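Local coordinates for cytosol aminopeptidase (Coxiella burnetii, PDB 3IJ3), which probably acts as a metal-dependent, most likely manganese-dependent, aminopeptidase of the M17 family that removes residues from the N-termini of peptides, at residues A[73-78]-A[86-91]; A[41-46]-A[66-71]; A[323-328]-A[413-418]; A[407-412]-A[428-433]; A[233-238]-A[286-291]. All blocks are in the same frame, centred on the assembly; numbering follows the deposited sequence. Where two conformers were deposited one is given.

Interaction 1 (A[73-78]-A[86-91])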
# COMPACT_ATOMS: atom_id res chain seq x y z
N GLY A 73 13.48 28.09 29.36
CA GLY A 73 14.03 26.75 29.60
C GLY A 73 15.51 26.69 29.92
O GLY A 73 16.00 25.64 30.30
N THR A 74 16.23 27.80 29.75
CA THR A 74 17.67 27.81 30.07
C THR A 74 17.80 28.24 31.50
O THR A 74 16.89 28.88 32.05
CB THR A 74 18.50 28.77 29.15
OG1 THR A 74 18.09 30.15 29.32
CG2 THR A 74 18.36 28.38 27.69
N ILE A 75 18.91 27.88 32.13
CA ILE A 75 19.16 28.29 33.50
C ILE A 75 20.55 28.89 33.66
O ILE A 75 21.43 28.74 32.80
CB ILE A 75 19.00 27.11 34.52
CG1 ILE A 75 20.02 26.00 34.26
CG2 ILE A 75 17.60 26.54 34.46
CD1 ILE A 75 20.15 24.98 35.39
N CYS A 76 20.71 29.63 34.74
CA CYS A 76 22.00 30.18 35.12
C CYS A 76 22.19 29.84 36.59
O CYS A 76 21.47 30.37 37.45
CB CYS A 76 22.08 31.69 34.89
SG CYS A 76 23.74 32.37 35.27
N SER A 77 23.11 28.91 36.88
CA SER A 77 23.48 28.55 38.25
C SER A 77 24.54 29.54 38.70
O SER A 77 25.62 29.61 38.09
CB SER A 77 24.01 27.11 38.29
OG SER A 77 23.00 26.22 37.84
N ILE A 78 24.24 30.31 39.73
CA ILE A 78 25.12 31.37 40.22
C ILE A 78 25.86 30.95 41.48
O ILE A 78 25.25 30.55 42.45
CB ILE A 78 24.31 32.63 40.56
CG1 ILE A 78 23.56 33.13 39.31
CG2 ILE A 78 25.21 33.74 41.14
CD1 ILE A 78 22.58 34.21 39.59
N GLN A 86 24.45 29.62 44.91
CA GLN A 86 23.75 30.72 45.55
C GLN A 86 22.28 30.80 45.09
O GLN A 86 21.37 31.02 45.89
CB GLN A 86 24.44 32.04 45.14
CG GLN A 86 23.78 33.32 45.65
CD GLN A 86 24.42 34.59 45.08
OE1 GLN A 86 23.72 35.50 44.67
NE2 GLN A 86 25.75 34.63 45.01
N ARG A 87 22.06 30.61 43.79
CA ARG A 87 20.74 30.81 43.17
C ARG A 87 20.72 30.28 41.79
O ARG A 87 21.76 30.18 41.15
CB ARG A 87 20.46 32.33 43.10
CG ARG A 87 19.27 32.82 42.24
CD ARG A 87 19.15 34.37 42.28
NE ARG A 87 19.11 34.83 43.66
CZ ARG A 87 18.01 34.93 44.41
NH1 ARG A 87 16.80 34.66 43.92
NH2 ARG A 87 18.13 35.33 45.67
N VAL A 88 19.53 29.93 41.31
CA VAL A 88 19.40 29.50 39.93
C VAL A 88 18.36 30.38 39.24
O VAL A 88 17.24 30.54 39.72
CB VAL A 88 18.99 28.01 39.81
CG1 VAL A 88 18.75 27.63 38.33
CG2 VAL A 88 20.07 27.11 40.42
N LEU A 89 18.75 31.01 38.14
CA LEU A 89 17.79 31.77 37.35
C LEU A 89 17.23 30.82 36.30
O LEU A 89 17.96 30.03 35.71
CB LEU A 89 18.44 32.96 36.62
CG LEU A 89 19.18 33.95 37.50
CD1 LEU A 89 19.90 35.01 36.62
CD2 LEU A 89 18.20 34.57 38.46
N LEU A 90 15.92 30.88 36.08
CA LEU A 90 15.24 30.08 35.05
C LEU A 90 14.59 31.02 34.03
O LEU A 90 13.72 31.83 34.37
CB LEU A 90 14.15 29.18 35.67
CG LEU A 90 13.23 28.42 34.71
CD1 LEU A 90 14.00 27.35 33.90
CD2 LEU A 90 12.01 27.82 35.48
N GLY A 91 15.00 30.92 32.78
CA GLY A 91 14.36 31.72 31.73
C GLY A 91 12.95 31.19 31.52
O GLY A 91 12.76 29.98 31.43

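Interaction 2 (A[41-46]-A[66-71])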
# COMPACT_ATOMS: atom_id res chain seq x y z
N GLN A 41 14.66 31.34 40.66
CA GLN A 41 13.93 32.56 40.32
C GLN A 41 13.64 32.66 38.82
O GLN A 41 14.57 32.61 38.02
CB GLN A 41 14.76 33.77 40.75
CG GLN A 41 14.16 35.15 40.41
CD GLN A 41 15.01 36.28 40.90
OE1 GLN A 41 16.02 36.06 41.59
NE2 GLN A 41 14.63 37.51 40.55
N PRO A 42 12.36 32.83 38.44
CA PRO A 42 12.08 32.99 37.02
C PRO A 42 12.57 34.34 36.51
O PRO A 42 12.61 35.33 37.26
CB PRO A 42 10.55 32.89 36.95
CG PRO A 42 10.10 33.43 38.25
CD PRO A 42 11.13 32.96 39.25
N MET A 43 12.94 34.38 35.24
CA MET A 43 13.48 35.59 34.65
C MET A 43 13.17 35.67 33.16
O MET A 43 13.20 34.67 32.46
CB MET A 43 15.01 35.58 34.85
CG MET A 43 15.79 36.82 34.35
SD MET A 43 15.26 38.34 35.12
CE MET A 43 15.62 38.11 36.86
N MET A 44 12.85 36.87 32.70
CA MET A 44 12.64 37.12 31.29
C MET A 44 13.73 38.09 30.86
O MET A 44 14.26 38.84 31.69
CB MET A 44 11.24 37.68 31.00
CG MET A 44 10.14 36.68 31.27
SD MET A 44 8.55 37.18 30.63
CE MET A 44 8.80 36.96 28.86
N PRO A 45 14.08 38.08 29.57
CA PRO A 45 15.14 38.94 29.05
C PRO A 45 15.03 40.41 29.43
O PRO A 45 16.03 41.03 29.79
CB PRO A 45 15.00 38.78 27.54
CG PRO A 45 14.46 37.43 27.36
CD PRO A 45 13.54 37.19 28.52
N ASP A 46 13.82 40.97 29.34
CA ASP A 46 13.62 42.39 29.61
C ASP A 46 13.91 42.81 31.04
O ASP A 46 14.26 43.97 31.28
CB ASP A 46 12.20 42.83 29.24
CG ASP A 46 11.97 42.87 27.72
OD1 ASP A 46 12.93 42.71 26.93
OD2 ASP A 46 10.81 43.09 27.32
N SER A 66 28.43 33.81 31.54
CA SER A 66 27.73 32.55 31.25
C SER A 66 26.95 32.57 29.94
O SER A 66 26.67 31.51 29.39
CB SER A 66 26.75 32.22 32.37
OG SER A 66 25.60 33.06 32.29
N GLY A 67 26.58 33.74 29.44
CA GLY A 67 25.80 33.84 28.21
C GLY A 67 24.30 33.71 28.43
O GLY A 67 23.52 33.69 27.48
N PHE A 68 23.88 33.65 29.69
CA PHE A 68 22.46 33.56 30.01
C PHE A 68 21.81 34.89 29.70
O PHE A 68 22.27 35.92 30.16
CB PHE A 68 22.23 33.23 31.49
CG PHE A 68 20.76 33.20 31.90
CD1 PHE A 68 19.98 32.08 31.67
CD2 PHE A 68 20.21 34.27 32.60
CE1 PHE A 68 18.62 32.04 32.08
CE2 PHE A 68 18.87 34.26 33.01
CZ PHE A 68 18.08 33.14 32.76
N VAL A 69 20.73 34.84 28.93
CA VAL A 69 19.99 36.04 28.55
C VAL A 69 18.48 35.92 28.83
O VAL A 69 17.70 36.80 28.46
CB VAL A 69 20.24 36.36 27.07
CG1 VAL A 69 21.71 36.72 26.87
CG2 VAL A 69 19.86 35.20 26.19
N GLY A 70 18.06 34.85 29.49
CA GLY A 70 16.65 34.67 29.81
C GLY A 70 15.84 33.84 28.84
O GLY A 70 14.61 33.86 28.91
N LEU A 71 16.50 33.12 27.93
CA LEU A 71 15.76 32.28 26.99
C LEU A 71 14.99 31.21 27.76
O LEU A 71 15.52 30.62 28.71
CB LEU A 71 16.68 31.62 25.97
CG LEU A 71 17.48 32.55 25.07
CD1 LEU A 71 18.20 31.71 24.02
CD2 LEU A 71 16.59 33.59 24.39

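Interaction 3 (A[323-328]-A[413-418])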
# COMPACT_ATOMS: atom_id res chain seq x y z
N ARG A 323 -30.70 -2.45 24.42
CA ARG A 323 -31.57 -3.23 23.53
C ARG A 323 -31.60 -2.69 22.09
O ARG A 323 -32.62 -2.82 21.39
CB ARG A 323 -32.98 -3.41 24.12
CG ARG A 323 -33.04 -4.12 25.48
CD ARG A 323 -34.44 -3.96 26.10
NE ARG A 323 -34.61 -4.55 27.43
CZ ARG A 323 -35.30 -5.67 27.67
NH1 ARG A 323 -35.40 -6.13 28.92
NH2 ARG A 323 -35.90 -6.33 26.69
N LYS A 324 -30.51 -2.03 21.68
CA LYS A 324 -30.33 -1.58 20.30
C LYS A 324 -29.40 -2.61 19.67
O LYS A 324 -28.64 -3.27 20.39
CB LYS A 324 -29.71 -0.20 20.22
CG LYS A 324 -30.59 0.88 20.78
CD LYS A 324 -29.99 2.28 20.60
CE LYS A 324 -30.91 3.35 21.18
NZ LYS A 324 -32.20 3.42 20.48
N THR A 325 -29.47 -2.80 18.37
CA THR A 325 -28.56 -3.74 17.70
C THR A 325 -27.50 -2.94 16.93
O THR A 325 -27.83 -1.94 16.30
CB THR A 325 -29.30 -4.71 16.77
OG1 THR A 325 -30.15 -3.98 15.87
CG2 THR A 325 -30.13 -5.70 17.61
N ILE A 326 -26.25 -3.38 16.99
CA ILE A 326 -25.15 -2.72 16.30
C ILE A 326 -24.53 -3.67 15.28
O ILE A 326 -24.12 -4.77 15.63
CB ILE A 326 -24.02 -2.38 17.26
CG1 ILE A 326 -24.53 -1.55 18.44
CG2 ILE A 326 -22.92 -1.64 16.54
CD1 ILE A 326 -23.51 -1.56 19.56
N GLU A 327 -24.50 -3.24 14.03
CA GLU A 327 -23.83 -4.00 12.99
C GLU A 327 -22.38 -3.56 13.01
O GLU A 327 -22.07 -2.36 12.83
CB GLU A 327 -24.44 -3.75 11.62
CG GLU A 327 -23.73 -4.60 10.53
CD GLU A 327 -24.26 -4.39 9.13
OE1 GLU A 327 -24.91 -3.34 8.87
OE2 GLU A 327 -24.02 -5.29 8.27
N ILE A 328 -21.47 -4.51 13.17
CA ILE A 328 -20.05 -4.20 13.20
C ILE A 328 -19.51 -4.06 11.78
O ILE A 328 -19.45 -5.04 11.00
CB ILE A 328 -19.24 -5.29 13.94
CG1 ILE A 328 -19.78 -5.48 15.37
CG2 ILE A 328 -17.71 -4.93 13.94
CD1 ILE A 328 -19.82 -4.17 16.22
N GLU A 413 -28.41 -1.54 7.03
CA GLU A 413 -29.52 -2.20 6.38
C GLU A 413 -30.02 -3.38 7.24
O GLU A 413 -31.13 -3.89 7.00
CB GLU A 413 -29.12 -2.76 5.00
CG GLU A 413 -28.62 -1.73 3.99
CD GLU A 413 -29.70 -0.77 3.55
OE1 GLU A 413 -30.88 -1.08 3.70
OE2 GLU A 413 -29.36 0.31 3.03
N VAL A 414 -29.23 -3.80 8.22
CA VAL A 414 -29.52 -4.98 9.02
C VAL A 414 -29.90 -4.68 10.47
O VAL A 414 -30.87 -5.19 10.98
CB VAL A 414 -28.28 -5.92 8.99
CG1 VAL A 414 -28.49 -7.16 9.86
CG2 VAL A 414 -28.00 -6.36 7.57
N ALA A 415 -29.11 -3.85 11.12
CA ALA A 415 -29.28 -3.53 12.54
C ALA A 415 -29.79 -2.12 12.74
O ALA A 415 -30.01 -1.39 11.78
CB ALA A 415 -27.92 -3.69 13.26
N ASP A 416 -29.94 -1.72 14.01
CA ASP A 416 -30.36 -0.33 14.30
C ASP A 416 -29.35 0.72 13.82
O ASP A 416 -29.73 1.82 13.37
CB ASP A 416 -30.65 -0.15 15.79
CG ASP A 416 -31.85 -0.94 16.25
OD1 ASP A 416 -32.88 -0.96 15.50
OD2 ASP A 416 -31.77 -1.54 17.36
N LEU A 417 -28.06 0.38 13.91
CA LEU A 417 -27.00 1.26 13.41
C LEU A 417 -25.71 0.48 13.27
O LEU A 417 -25.59 -0.62 13.74
CB LEU A 417 -26.75 2.45 14.32
CG LEU A 417 -26.14 2.23 15.68
CD1 LEU A 417 -25.71 3.61 16.31
CD2 LEU A 417 -27.09 1.45 16.61
N THR A 418 -24.77 1.06 12.56
CA THR A 418 -23.44 0.48 12.43
C THR A 418 -22.55 1.14 13.45
O THR A 418 -22.93 2.15 14.04
CB THR A 418 -22.82 0.72 11.04
OG1 THR A 418 -22.65 2.13 10.83
CG2 THR A 418 -23.69 0.13 9.92
O HOH W 1 -33.53 -3.00 18.65
O HOH W 2 -25.87 -2.65 6.36

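Interaction 4 (A[407-412]-A[428-433])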
# COMPACT_ATOMS: atom_id res chain seq x y z
N ARG A 407 -25.51 11.46 11.34
CA ARG A 407 -26.09 10.22 11.86
C ARG A 407 -26.37 9.27 10.70
O ARG A 407 -26.35 8.06 10.88
CB ARG A 407 -27.36 10.49 12.66
CG ARG A 407 -27.05 11.05 14.05
CD ARG A 407 -28.30 11.55 14.76
NE ARG A 407 -29.33 10.53 14.96
CZ ARG A 407 -29.65 9.95 16.13
NH1 ARG A 407 -29.03 10.25 17.28
NH2 ARG A 407 -30.64 9.05 16.16
N ASN A 408 -26.64 9.84 9.51
CA ASN A 408 -26.88 9.03 8.31
C ASN A 408 -25.70 8.12 7.95
O ASN A 408 -25.89 7.09 7.33
CB ASN A 408 -27.26 9.93 7.10
CG ASN A 408 -28.68 10.49 7.18
OD1 ASN A 408 -29.54 9.97 7.90
ND2 ASN A 408 -28.94 11.54 6.40
N TYR A 409 -24.48 8.52 8.34
CA TYR A 409 -23.28 7.70 8.09
C TYR A 409 -23.27 6.39 8.88
O TYR A 409 -22.54 5.45 8.52
CB TYR A 409 -21.96 8.42 8.45
CG TYR A 409 -21.56 9.60 7.58
CD1 TYR A 409 -21.77 9.58 6.20
CD2 TYR A 409 -20.84 10.67 8.11
CE1 TYR A 409 -21.38 10.65 5.39
CE2 TYR A 409 -20.45 11.74 7.31
CZ TYR A 409 -20.71 11.72 5.96
OH TYR A 409 -20.32 12.77 5.16
N LEU A 410 -24.10 6.34 9.92
CA LEU A 410 -24.18 5.18 10.82
C LEU A 410 -25.39 4.28 10.45
O LEU A 410 -25.77 3.38 11.20
CB LEU A 410 -24.24 5.64 12.28
CG LEU A 410 -22.96 6.29 12.75
CD1 LEU A 410 -23.14 6.85 14.18
CD2 LEU A 410 -21.81 5.28 12.69
N LYS A 411 -25.99 4.52 9.28
CA LYS A 411 -27.16 3.74 8.84
C LYS A 411 -26.77 2.28 8.53
O LYS A 411 -25.73 2.04 7.91
CB LYS A 411 -27.78 4.37 7.58
CG LYS A 411 -28.79 3.48 6.84
CD LYS A 411 -29.42 4.16 5.63
CE LYS A 411 -30.21 3.14 4.78
NZ LYS A 411 -31.17 2.34 5.61
N SER A 412 -27.60 1.34 8.98
CA SER A 412 -27.40 -0.10 8.71
C SER A 412 -28.62 -0.64 7.98
O SER A 412 -29.75 -0.23 8.27
CB SER A 412 -27.24 -0.87 10.02
OG SER A 412 -27.16 -2.26 9.75
N ALA A 428 -13.92 11.47 14.36
CA ALA A 428 -14.22 11.87 15.76
C ALA A 428 -15.68 12.15 15.94
O ALA A 428 -16.30 11.65 16.92
CB ALA A 428 -13.41 13.07 16.15
N ILE A 429 -16.26 12.89 14.97
CA ILE A 429 -17.66 13.23 15.12
C ILE A 429 -18.45 11.95 15.08
O ILE A 429 -19.39 11.76 15.86
CB ILE A 429 -18.14 14.17 14.03
CG1 ILE A 429 -17.44 15.52 14.23
CG2 ILE A 429 -19.69 14.35 14.07
CD1 ILE A 429 -17.61 16.47 13.05
N THR A 430 -18.07 11.05 14.17
CA THR A 430 -18.77 9.80 14.01
C THR A 430 -18.85 8.99 15.33
O THR A 430 -19.94 8.52 15.71
CB THR A 430 -18.13 8.97 12.81
OG1 THR A 430 -18.20 9.75 11.61
CG2 THR A 430 -18.92 7.66 12.60
N ALA A 431 -17.74 8.84 16.05
CA ALA A 431 -17.72 8.09 17.30
C ALA A 431 -18.63 8.70 18.38
O ALA A 431 -19.36 7.99 19.11
CB ALA A 431 -16.31 7.96 17.83
N ALA A 432 -18.56 10.02 18.50
CA ALA A 432 -19.35 10.76 19.44
C ALA A 432 -20.83 10.64 19.11
O ALA A 432 -21.66 10.49 20.02
CB ALA A 432 -18.90 12.25 19.47
N LEU A 433 -21.18 10.71 17.82
CA LEU A 433 -22.61 10.58 17.42
C LEU A 433 -23.10 9.18 17.71
O LEU A 433 -24.27 8.98 18.02
CB LEU A 433 -22.86 10.85 15.92
CG LEU A 433 -22.86 12.25 15.37
CD1 LEU A 433 -22.93 12.19 13.82
CD2 LEU A 433 -23.99 13.10 15.97
O HOH W 3 -26.36 10.88 17.48

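Interaction 5 (A[233-238]-A[286-291]). With SO4 (sulfate ion), chain G; SO4 (sulfate ion), chain H.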
# COMPACT_ATOMS: atom_id res chain seq x y z
N ILE A 233 -16.00 -2.73 35.52
CA ILE A 233 -15.69 -2.22 36.86
C ILE A 233 -16.71 -1.12 37.19
O ILE A 233 -16.87 -0.20 36.40
CB ILE A 233 -14.27 -1.61 36.88
CG1 ILE A 233 -13.24 -2.65 36.46
CG2 ILE A 233 -13.92 -1.04 38.29
CD1 ILE A 233 -11.94 -2.03 35.93
N ASP A 234 -17.33 -1.19 38.38
CA ASP A 234 -18.38 -0.25 38.81
C ASP A 234 -18.09 0.18 40.25
O ASP A 234 -18.26 -0.61 41.18
CB ASP A 234 -19.73 -0.96 38.69
CG ASP A 234 -20.95 -0.05 38.96
OD1 ASP A 234 -20.80 1.13 39.28
OD2 ASP A 234 -22.11 -0.57 38.82
N LEU A 235 -17.56 1.39 40.41
CA LEU A 235 -17.23 1.95 41.72
C LEU A 235 -18.21 3.02 42.13
O LEU A 235 -18.65 3.83 41.28
CB LEU A 235 -15.79 2.52 41.70
CG LEU A 235 -15.28 3.35 42.91
CD1 LEU A 235 -13.75 3.39 42.96
CD2 LEU A 235 -15.83 4.80 42.89
N LYS A 236 -18.57 3.05 43.42
CA LYS A 236 -19.45 4.07 43.96
C LYS A 236 -18.88 4.65 45.26
O LYS A 236 -18.29 3.95 46.06
CB LYS A 236 -20.87 3.57 44.21
CG LYS A 236 -21.62 3.31 42.92
CD LYS A 236 -23.07 2.89 43.13
CE LYS A 236 -23.82 2.98 41.79
NZ LYS A 236 -25.27 2.64 41.91
N TRP A 237 -19.12 5.94 45.44
CA TRP A 237 -18.67 6.67 46.63
C TRP A 237 -19.52 7.88 46.88
O TRP A 237 -20.04 8.48 45.95
CB TRP A 237 -17.21 7.12 46.42
CG TRP A 237 -16.62 8.05 47.44
CD1 TRP A 237 -15.85 7.71 48.49
CD2 TRP A 237 -16.75 9.49 47.48
NE1 TRP A 237 -15.48 8.83 49.20
CE2 TRP A 237 -16.00 9.94 48.59
CE3 TRP A 237 -17.38 10.43 46.67
CZ2 TRP A 237 -15.90 11.30 48.93
CZ3 TRP A 237 -17.30 11.78 47.00
CH2 TRP A 237 -16.55 12.20 48.12
N GLY A 238 -19.66 8.25 48.15
CA GLY A 238 -20.33 9.48 48.48
C GLY A 238 -21.72 9.36 49.04
O GLY A 238 -22.32 8.28 49.03
N MET A 286 -9.40 12.28 42.44
CA MET A 286 -9.38 13.69 42.87
C MET A 286 -10.68 14.09 43.57
O MET A 286 -10.66 14.79 44.58
CB MET A 286 -9.07 14.63 41.69
CG MET A 286 -7.65 14.56 41.20
SD MET A 286 -6.49 15.16 42.43
CE MET A 286 -7.25 16.68 42.87
N ILE A 287 -11.80 13.62 43.04
CA ILE A 287 -13.10 13.89 43.63
C ILE A 287 -13.14 13.37 45.08
O ILE A 287 -13.59 14.07 45.98
CB ILE A 287 -14.21 13.25 42.79
CG1 ILE A 287 -14.38 14.02 41.46
CG2 ILE A 287 -15.54 13.22 43.56
CD1 ILE A 287 -15.33 13.28 40.47
N MET A 288 -12.60 12.17 45.29
CA MET A 288 -12.59 11.55 46.63
C MET A 288 -11.56 12.19 47.57
O MET A 288 -11.85 12.44 48.76
CB MET A 288 -12.41 10.02 46.50
CG MET A 288 -13.63 9.33 45.82
SD MET A 288 -13.54 7.52 45.70
CE MET A 288 -12.27 7.24 44.44
N LEU A 289 -10.39 12.50 47.04
CA LEU A 289 -9.34 13.18 47.82
C LEU A 289 -9.79 14.54 48.33
O LEU A 289 -9.46 14.93 49.45
CB LEU A 289 -8.07 13.37 46.97
CG LEU A 289 -7.15 12.17 46.81
CD1 LEU A 289 -6.13 12.39 45.71
CD2 LEU A 289 -6.47 11.86 48.16
N GLN A 290 -10.53 15.25 47.50
CA GLN A 290 -11.01 16.59 47.81
C GLN A 290 -12.42 16.61 48.39
O GLN A 290 -12.98 17.68 48.68
CB GLN A 290 -10.94 17.43 46.55
CG GLN A 290 -9.53 17.67 46.05
CD GLN A 290 -8.81 18.77 46.82
OE1 GLN A 290 -9.41 19.81 47.13
NE2 GLN A 290 -7.53 18.57 47.10
N GLN A 291 -12.98 15.43 48.59
CA GLN A 291 -14.30 15.24 49.16
C GLN A 291 -15.37 16.14 48.55
O GLN A 291 -16.10 16.82 49.26
CB GLN A 291 -14.25 15.38 50.71
CG GLN A 291 -13.34 14.29 51.34
CD GLN A 291 -13.35 14.24 52.85
OE1 GLN A 291 -13.91 15.10 53.52
NE2 GLN A 291 -12.71 13.22 53.40
S SO4 G . -26.77 2.46 44.94
O1 SO4 G . -25.69 1.63 45.47
O2 SO4 G . -27.53 3.03 46.05
O3 SO4 G . -26.20 3.55 44.16
O4 SO4 G . -27.66 1.66 44.11
S SO4 H . -6.92 21.66 49.54
O1 SO4 H . -5.81 22.24 50.29
O2 SO4 H . -7.83 20.99 50.47
O3 SO4 H . -7.66 22.71 48.86
O4 SO4 H . -6.42 20.70 48.57

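Interaction 1 (A[73-78]-A[86-91])
Ile78 fits against Leu89 and Gln86 at one end of the antiparallel hairpin formed by strands 75-79 and 85-91 of the N-terminal domain, and it buries more surface in the contact than any other residue. Its CG1 stands beside its own backbone N (chi1 -59°), which carries the long branch back along the hairpin until Ile78 CD1 meets Leu89 CG at 4.0 Å. The short branch goes the other way and places Ile78 CG2 4.0 Å from the NE2 of Gln86, while CB rests near the carbonyl O of Arg87. Leu89 is the second large contributor: beyond Ile78, its CB lies 4.2 Å from the CB of Cys76, its hydrogen-bonded partner. This face, with Cys76, Ile78, Arg87 and Leu89, is covered by helix 57-66 and by Trp51. On the other face Val88 is the main partner, its CG1 3.9 Å from Ile75 CB, and Leu90 CD1 comes to 3.7 Å from Ile75 CG2.

The backbone bonds are regular as far as Ile78, where Gln86 and Arg87 both face the same residue in a classic beta bulge. Ile78 N donates to Arg87 O at 2.9 Å, and Ile78 O accepts from Gln86 N at 2.7 Å; the bond it receives from Arg87 N is weak. The chemistry thus divides: main-chain bonds set the register of the pair, the bulge shifts that register by one residue near the turn, and mainly apolar side chains lie on both faces of the hairpin, one of them packed under helices of the same domain.

Interaction 2 (A[41-46]-A[66-71])
No hydrogen bond joins Pro45 to the loop beside it, although two carbonyl oxygens of that loop, from Val69 and Gly70, are turned onto the proline ring. The loop leaves helix 57-66 of the N-terminal domain through an ST turn, in which Ser66 OG accepts from Phe68 N at 3.2 Å, and then passes the end of strand 38-43. Gly67 and Gly70 both have positive phi, and at Gly70 (phi 95°) the chain comes so near the other segment that its CA is 4.6 Å from the CA of Pro45. The carbons of Pro45 supply the surface there. Pro45 CA makes a CA-H...O contact with Val69 O at 3.4 Å, bent at the hydrogen, whereas Pro45 CD merely lies against Gly70 O at 3.5 Å.

Deeper in the domain the contact becomes apolar. Phe68 holds its CG anti to the backbone N (chi1 177°), sending the ring inward to Met43, whose CG approaches the ring edge near its plane. The same ring is bordered by Leu48 of helix 48-52, by Cys76 of strand 75-79 and by Leu89 of strand 85-91, which makes it the part of the loop that enters the core between helices and sheet. Met43 in turn is held by backbone bonds to Leu90 and Val92 and packs on Leu48 and Trp51. One face of the Phe68 ring is roofed by its own chain: the amide N of Gly70 sits 3.5 Å above the plane, over the centre of the Phe68 ring.

Interaction 3 (A[323-328]-A[413-418])
Asp416 reaches across to Thr325. Asp416 CB lies 3.4 Å from the carbonyl O of Thr325. Asp416 CG stands beside its own backbone N (chi1 -67°), bringing the carboxylate to the threonine, and is 3.5 Å from Thr325 OG1. Of the two oxygens, Asp416 OD1 comes no nearer than 4.1 Å to Thr325 OG1, whereas Asp416 OD2 accepts from Thr325 N at 2.8 Å, on the anti side and 29° out of the carboxylate plane. A water molecule donates to OD2 and to the carbonyl O of Arg323, closing a small bridge beside Thr325.

Thr325 replies in kind: its OG1 accepts from Asp416 N at 2.9 Å and is hydrogen-bonded to the carbonyl O of Tyr143 of the third subunit. Beyond this exchange the chains run parallel, with Glu327 N donating to Leu417 O at 2.9 Å. Glu327 OE1 takes a hydrogen bond from Ser412 and one from a second water, which accepts from Glu413 N.

The aspartate and threonine therefore each satisfy the other's main-chain N-H where the two chains come together, and the same hydroxyl links this small three-stranded sheet of the catalytic domain to the neighbouring subunit.

Interaction 4 (A[407-412]-A[428-433])
Leu410 and Leu433 join the 3-10 segment 407-409 to helix 427-436 of the catalytic domain. Leu410 meets Thr430 with both branches: CD2 lies 3.7 Å from the methyl CG2 of Thr430, and CD1 is 3.9 Å from that residue's carbonyl O. Leu433, one helical turn later, sends its CD1 to 3.7 Å from the backbone N of Arg407, while CD2 touches the Arg407 side chain at CG. No direct hydrogen bond crosses, but a single water does the joining, accepting from Arg407 NH1 at 2.8 Å and donating to Leu433 O at 2.9 Å. The arginine reaches it because its chain turns at chi3 (60°) rather than running straight out.

In the next shell, Leu410 is fixed from its own side by the 3-10 bond from its N to Arg407 O, and by the backbone bond it makes with Thr418. Thr430 OG1 hydrogen-bonds to Ala426 O, just before the helix, which fixes the rotation that turns CG2 to Leu410. Leu433 O is shared with His437 ND1.

Farther out, Tyr409 leans on Ser421, Asn423 and, across the interface, Pro370 of the fourth subunit. The helix thus lies between two layers: Thr430 and Leu433 meet the 3-10 segment that precedes, by a loop, strand 417-418, while Ala428, Ile429 and Ala432 pack on Phe376 of strand 374-377.

Interaction 5 (A[233-238]-A[286-291])
Met288 lies flat over one face of the Trp237 indole, and the two side chains run past one another in opposite senses. The CG of Met288 sits 3.5 Å from the centroid of the five-membered ring of Trp237 and 10° off its normal, a CH-pi contact, while SD follows at 3.9 Å from the same centroid in a Met-aromatic contact. The tryptophan makes this possible by holding its CG anti to the backbone N (chi1 171°), which carries the ring straight out from the strand to the helix. The methionine chain is extended through chi2 and bends at chi3 (-71°), so the methyl CE of Met288 passes beyond the ring and reaches Leu235 CD1 at 4.4 Å.

The far, six-membered end of the indole extends to the end of helix 275-289. There CZ3 of Trp237 is 4.1 Å from the CG2 of Ile287, and CH2 lies 3.9 Å from the CA of Gln291. Gln291, with positive phi, ends the helix in a Schellman motif; its N makes a weak bond back to Met288 O. Sulfates, probably from the crystallisation liquor, bind beyond the contact, one to Lys236 NZ at 2.6 Å and the other to Gln290 NE2 at 2.8 Å.

Strand 231-237 belongs to the large mixed sheet of the catalytic domain, where it pairs antiparallel with strands 203-208 and 295-305. Leu235 and Met288 also pack on helix 186-200, and the arrangement is that of an alpha/beta fold in which the C-terminal turn of a helix lies on one face of the sheet.

Along the chain, interactions 2 and 1 come first, followed by interaction 5 and then by the crossing pair 3 and 4. Interactions 1 and 2, with centres 8 Å apart, tie loop and hairpin into one sheet of the N-terminal domain, in which strands 38-43 and 85-91 are neighbours. The other three belong to the catalytic domain. Interactions 3 and 4, with centres 12 Å apart, meet through Ser412 with Glu327 and Leu410 with Thr418. Interaction 5, on the large catalytic sheet, lies about 17 Å from interaction 3 between nearest atoms. Interactions 1 and 3, with centres 61 Å apart, stand on opposite sides of the chain's centre, and each touches a different neighbouring subunit, so both domains take part in the six-chain assembly.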